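Local coordinates for protein dally-like, isoform A (Drosophila melanogaster, PDB 6XTZ) that binds Wnt and hedgehog family proteins as a GPI-linked glypican of the cell surface and shields the lipid of Wnt so that it can signal at a distance, at residues Cys247-Val252 with His494-Glu499; Asn253-Cys258 with His465-Asn470. The protein carries 5 engineered substitutions. One frame throughout, in Å; residues are numbered along the deposited sequence.

Interaction 1. Residues Cys247-Val252 with His494-Glu499; sequences CTNYCV and HSITTE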
loop_
_atom_site.group_PDB
_atom_site.type_symbol
_atom_site.label_atom_id
_atom_site.label_comp_id
_atom_site.label_asym_id
_atom_site.label_seq_id
_atom_site.Cartn_x
_atom_site.Cartn_y
_atom_site.Cartn_z
ATOM N N CYS A 247 -8.073 -1.544 32.591
ATOM C CA CYS A 247 -6.757 -2.121 32.371
ATOM C C CYS A 247 -6.387 -2.039 30.894
ATOM O O CYS A 247 -7.246 -2.118 30.010
ATOM C CB CYS A 247 -6.719 -3.574 32.849
ATOM S SG CYS A 247 -7.267 -3.832 34.560
ATOM N N THR A 248 -5.091 -1.867 30.631
ATOM C CA THR A 248 -4.627 -1.686 29.259
ATOM C C THR A 248 -4.927 -2.914 28.409
ATOM O O THR A 248 -5.574 -2.818 27.360
ATOM C CB THR A 248 -3.130 -1.372 29.249
ATOM O OG1 THR A 248 -2.897 -0.154 29.965
ATOM C CG2 THR A 248 -2.626 -1.217 27.821
ATOM N N ASN A 249 -4.465 -4.087 28.854
ATOM C CA ASN A 249 -4.713 -5.313 28.102
ATOM C C ASN A 249 -6.204 -5.592 27.959
ATOM O O ASN A 249 -6.640 -6.126 26.932
ATOM C CB ASN A 249 -4.008 -6.491 28.775
ATOM C CG ASN A 249 -2.498 -6.421 28.634
ATOM O OD1 ASN A 249 -1.953 -5.429 28.149
ATOM N ND2 ASN A 249 -1.814 -7.475 29.062
ATOM N N TYR A 250 -6.997 -5.236 28.971
ATOM C CA TYR A 250 -8.445 -5.358 28.859
ATOM C C TYR A 250 -8.983 -4.439 27.768
ATOM O O TYR A 250 -9.786 -4.860 26.926
ATOM C CB TYR A 250 -9.093 -5.055 30.212
ATOM C CG TYR A 250 -10.606 -5.052 30.213
ATOM C CD1 TYR A 250 -11.329 -5.965 29.454
ATOM C CD2 TYR A 250 -11.313 -4.148 30.997
ATOM C CE1 TYR A 250 -12.712 -5.960 29.458
ATOM C CE2 TYR A 250 -12.693 -4.141 31.012
ATOM C CZ TYR A 250 -13.388 -5.048 30.242
ATOM O OH TYR A 250 -14.764 -5.042 30.251
ATOM N N CYS A 251 -8.538 -3.179 27.759
ATOM C CA CYS A 251 -8.954 -2.254 26.709
ATOM C C CYS A 251 -8.510 -2.741 25.334
ATOM O O CYS A 251 -9.286 -2.690 24.373
ATOM C CB CYS A 251 -8.396 -0.858 26.987
ATOM S SG CYS A 251 -8.799 0.380 25.730
ATOM N N VAL A 252 -7.265 -3.213 25.220
ATOM C CA VAL A 252 -6.750 -3.639 23.920
ATOM C C VAL A 252 -7.562 -4.809 23.377
ATOM O O VAL A 252 -7.894 -4.853 22.186
ATOM C CB VAL A 252 -5.252 -3.988 24.019
ATOM C CG1 VAL A 252 -4.769 -4.633 22.729
ATOM C CG2 VAL A 252 -4.438 -2.740 24.325
ATOM N N HIS A 494 -6.747 -12.349 31.479
ATOM C CA HIS A 494 -6.447 -12.692 30.098
ATOM C C HIS A 494 -5.269 -11.874 29.574
ATOM O O HIS A 494 -4.948 -10.794 30.078
ATOM C CB HIS A 494 -7.671 -12.466 29.212
ATOM C CG HIS A 494 -8.913 -13.127 29.720
ATOM N ND1 HIS A 494 -9.285 -14.401 29.349
ATOM C CD2 HIS A 494 -9.869 -12.691 30.575
ATOM C CE1 HIS A 494 -10.416 -14.721 29.950
ATOM N NE2 HIS A 494 -10.792 -13.701 30.700
ATOM N N SER A 495 -4.617 -12.412 28.551
ATOM C CA SER A 495 -3.550 -11.718 27.849
ATOM C C SER A 495 -4.064 -11.195 26.514
ATOM O O SER A 495 -5.151 -11.550 26.054
ATOM C CB SER A 495 -2.349 -12.647 27.641
ATOM O OG SER A 495 -2.701 -13.769 26.851
ATOM N N ILE A 496 -3.264 -10.327 25.892
ATOM C CA ILE A 496 -3.650 -9.752 24.607
ATOM C C ILE A 496 -3.767 -10.870 23.582
ATOM O O ILE A 496 -2.789 -11.570 23.288
ATOM C CB ILE A 496 -2.648 -8.680 24.170
ATOM C CG1 ILE A 496 -2.664 -7.504 25.150
ATOM C CG2 ILE A 496 -2.964 -8.201 22.761
ATOM C CD1 ILE A 496 -1.742 -6.368 24.758
ATOM N N THR A 497 -4.966 -11.045 23.038
ATOM C CA THR A 497 -5.238 -12.158 22.143
ATOM C C THR A 497 -4.719 -11.876 20.738
ATOM O O THR A 497 -4.654 -10.728 20.290
ATOM C CB THR A 497 -6.740 -12.448 22.087
ATOM O OG1 THR A 497 -6.995 -13.482 21.129
ATOM C CG2 THR A 497 -7.511 -11.198 21.695
ATOM N N THR A 498 -4.336 -12.951 20.045
ATOM C CA THR A 498 -3.926 -12.879 18.649
ATOM C C THR A 498 -4.677 -13.884 17.785
ATOM O O THR A 498 -4.293 -14.098 16.628
ATOM C CB THR A 498 -2.415 -13.105 18.509
ATOM O OG1 THR A 498 -2.061 -14.360 19.103
ATOM C CG2 THR A 498 -1.640 -11.986 19.190
ATOM N N GLU A 499 -5.728 -14.502 18.314
ATOM C CA GLU A 499 -6.472 -15.508 17.575
ATOM C C GLU A 499 -7.314 -14.861 16.479
ATOM O O GLU A 499 -7.588 -13.658 16.491
ATOM C CB GLU A 499 -7.371 -16.307 18.520
ATOM C CG GLU A 499 -6.629 -16.972 19.667
ATOM C CD GLU A 499 -5.753 -18.118 19.206
ATOM O OE1 GLU A 499 -6.234 -18.952 18.409
ATOM O OE2 GLU A 499 -4.582 -18.184 19.634
#

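Interaction 2. Residues Asn253-Cys258 with His465-Asn470; sequences NVIKGC and HSVCSN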
loop_
_atom_site.group_PDB
_atom_site.type_symbol
_atom_site.label_atom_id
_atom_site.label_comp_id
_atom_site.label_asym_id
_atom_site.label_seq_id
_atom_site.Cartn_x
_atom_site.Cartn_y
_atom_site.Cartn_z
ATOM N N ASN A 253 -7.904 -5.769 24.241
ATOM C CA ASN A 253 -8.688 -6.916 23.796
ATOM C C ASN A 253 -10.071 -6.501 23.312
ATOM O O ASN A 253 -10.606 -7.104 22.375
ATOM C CB ASN A 253 -8.808 -7.941 24.922
ATOM C CG ASN A 253 -7.539 -8.741 25.116
ATOM O OD1 ASN A 253 -6.785 -8.965 24.169
ATOM N ND2 ASN A 253 -7.296 -9.180 26.346
ATOM N N VAL A 254 -10.663 -5.479 23.931
ATOM C CA VAL A 254 -11.991 -5.034 23.518
ATOM C C VAL A 254 -11.923 -4.347 22.159
ATOM O O VAL A 254 -12.719 -4.640 21.258
ATOM C CB VAL A 254 -12.608 -4.116 24.589
ATOM C CG1 VAL A 254 -13.924 -3.533 24.097
ATOM C CG2 VAL A 254 -12.818 -4.886 25.882
ATOM N N ILE A 255 -10.971 -3.428 21.988
ATOM C CA ILE A 255 -10.849 -2.731 20.710
ATOM C C ILE A 255 -10.467 -3.707 19.603
ATOM O O ILE A 255 -10.940 -3.589 18.467
ATOM C CB ILE A 255 -9.841 -1.573 20.817
ATOM C CG1 ILE A 255 -10.144 -0.711 22.043
ATOM C CG2 ILE A 255 -9.893 -0.716 19.561
ATOM C CD1 ILE A 255 -11.476 -0.007 21.979
ATOM N N LYS A 256 -9.612 -4.687 19.913
ATOM C CA LYS A 256 -9.269 -5.706 18.925
ATOM C C LYS A 256 -10.509 -6.457 18.455
ATOM O O LYS A 256 -10.628 -6.794 17.272
ATOM C CB LYS A 256 -8.241 -6.684 19.497
ATOM C CG LYS A 256 -6.805 -6.197 19.424
ATOM C CD LYS A 256 -5.832 -7.336 19.688
ATOM C CE LYS A 256 -4.403 -6.935 19.359
ATOM N NZ LYS A 256 -3.480 -8.100 19.419
ATOM N N GLY A 257 -11.445 -6.724 19.367
ATOM C CA GLY A 257 -12.675 -7.388 18.969
ATOM C C GLY A 257 -13.592 -6.481 18.173
ATOM O O GLY A 257 -14.197 -6.908 17.186
ATOM N N CYS A 258 -13.714 -5.220 18.595
ATOM C CA CYS A 258 -14.490 -4.253 17.826
ATOM C C CYS A 258 -13.952 -4.115 16.408
ATOM O O CYS A 258 -14.724 -3.985 15.451
ATOM C CB CYS A 258 -14.488 -2.897 18.533
ATOM S SG CYS A 258 -15.626 -2.764 19.933
ATOM N N HIS A 465 -4.038 -0.334 20.323
ATOM C CA HIS A 465 -3.110 0.327 21.233
ATOM C C HIS A 465 -3.203 1.842 21.121
ATOM O O HIS A 465 -2.993 2.550 22.113
ATOM C CB HIS A 465 -1.683 -0.145 20.960
ATOM C CG HIS A 465 -1.509 -1.624 21.097
ATOM N ND1 HIS A 465 -1.109 -2.221 22.275
ATOM C CD2 HIS A 465 -1.696 -2.631 20.210
ATOM C CE1 HIS A 465 -1.050 -3.529 22.104
ATOM N NE2 HIS A 465 -1.402 -3.804 20.860
ATOM N N SER A 466 -3.524 2.355 19.933
ATOM C CA SER A 466 -3.671 3.798 19.769
ATOM C C SER A 466 -4.961 4.297 20.408
ATOM O O SER A 466 -4.985 5.378 21.009
ATOM C CB SER A 466 -3.626 4.163 18.286
ATOM O OG SER A 466 -3.900 5.539 18.092
ATOM N N VAL A 467 -6.042 3.523 20.293
ATOM C CA VAL A 467 -7.316 3.930 20.879
ATOM C C VAL A 467 -7.226 3.954 22.402
ATOM O O VAL A 467 -7.772 4.852 23.053
ATOM C CB VAL A 467 -8.445 3.005 20.390
ATOM C CG1 VAL A 467 -9.750 3.327 21.102
ATOM C CG2 VAL A 467 -8.618 3.127 18.885
ATOM N N CYS A 468 -6.526 2.989 22.992
ATOM C CA CYS A 468 -6.434 2.878 24.443
ATOM C C CYS A 468 -5.421 3.839 25.061
ATOM O O CYS A 468 -5.114 3.700 26.250
ATOM C CB CYS A 468 -6.088 1.439 24.840
ATOM S SG CYS A 468 -7.322 0.211 24.340
ATOM N N SER A 469 -4.909 4.807 24.300
ATOM C CA SER A 469 -3.925 5.752 24.807
ATOM C C SER A 469 -4.365 7.206 24.715
ATOM O O SER A 469 -3.575 8.095 25.052
ATOM C CB SER A 469 -2.591 5.582 24.063
ATOM O OG SER A 469 -2.012 4.317 24.330
ATOM N N ASN A 470 -5.592 7.479 24.274
ATOM C CA ASN A 470 -6.061 8.848 24.126
ATOM C C ASN A 470 -6.649 9.357 25.442
ATOM O O ASN A 470 -6.693 8.650 26.451
ATOM C CB ASN A 470 -7.078 8.948 22.986
ATOM C CG ASN A 470 -8.243 7.982 23.145
ATOM O OD1 ASN A 470 -8.472 7.426 24.219
ATOM N ND2 ASN A 470 -8.992 7.785 22.066
#

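Interaction 1. Residues Cys247-Val252 with His494-Glu499
With CG1 anti to the carbonyl carbon (chi1 -64°) and CD1 carried on in a fully extended line (chi2 -177°), Ile-496 lays its longer branch across the side-chain amide of Asn-249 at about a right angle. This is loop-on-helix packing in the disulfide-bonded part of the glypican fold: the irregular chain 494-499 rests on the first turns of helix 248-258, which follows Cys-247 at the N-cap. The Asn-249 amide, its CG beside the backbone N (chi1 -70°), turns a flat face to CG1 and CD1 of Ile-496. CG1 of Ile-496 sits 3.7 Å from CG of Asn-249, while CD1 of Ile-496 reaches OD1 of Asn-249 at 3.5 Å. OD1 of Asn-249 takes no hydrogen bond from 494-499, and the touch is plain van der Waals contact. One turn further on, CG1 of Val-252 comes within 4.0 Å of CG2 of Ile-496, so both branches of the isoleucine are used. His-465 of helix 459-467 also packs against it. Cys-247 is bonded through its SG to Cys-483, outside both segments. Beyond Ile-496 the loop makes an ST turn, in which the backbone N of Glu-499 donates almost straight to OG1 of Thr-497 at 3.3 Å.

Interaction 2. Residues Asn253-Cys258 with His465-Asn470
Ile-255 projects from helix 248-258 toward Val-467 and Cys-468, and the contact is helix-to-helix packing beside the Cys-251 to Cys-468 disulfide: Ile-255 meets the C-terminal end of helix 459-467 and the first residue beyond it, within the glypican core. At CB the side chain forks. On the short branch, CG2 of Ile-255 lies 4.1 Å from both CB and CG2 of Val-467. On the long branch, CG1 of Ile-255 lies against SG of Cys-468 at 3.8 Å. There chi2 of -64° bends the chain, and the tip, CD1 of Ile-255, ends 3.9 Å from CG1 of Val-467. The valine is thus met by both branches, and all three residues are buried. Leu-230 of helix 224-234 and Pro-464 also pack on Ile-255, while Leu-65 of the long helix 51-110 packs on Val-467. Cut back to alanine, this position would probably leave a gap beside Val-467 and strip one flank of the Cys-468 sulfur of its apolar cover. Where the second helix ends, the chain turns with side-chain help: OG of Ser-469 donates to O of His-465 at 3.0 Å, nearly in line with the carbonyl bond.

Both contacts use helix 248-258, its first half in interaction 1 and its second in interaction 2, with centres about 9 Å apart. Along the chain the order is 247-252, 253-258, 465-470, 494-499, so the inner pair belongs to interaction 2 and the outer pair to interaction 1. They are joined directly: the disulfide between SG of Cys-251 and SG of Cys-468 spans 2.0 Å, and N of Thr-497 probably donates to OD1 of Asn-253 at 3.0 Å. One short helix thereby holds two later parts of the chain, which follow the unmodelled residues 324-437, to the earlier part of the fold, well away from the palmitoleate pocket.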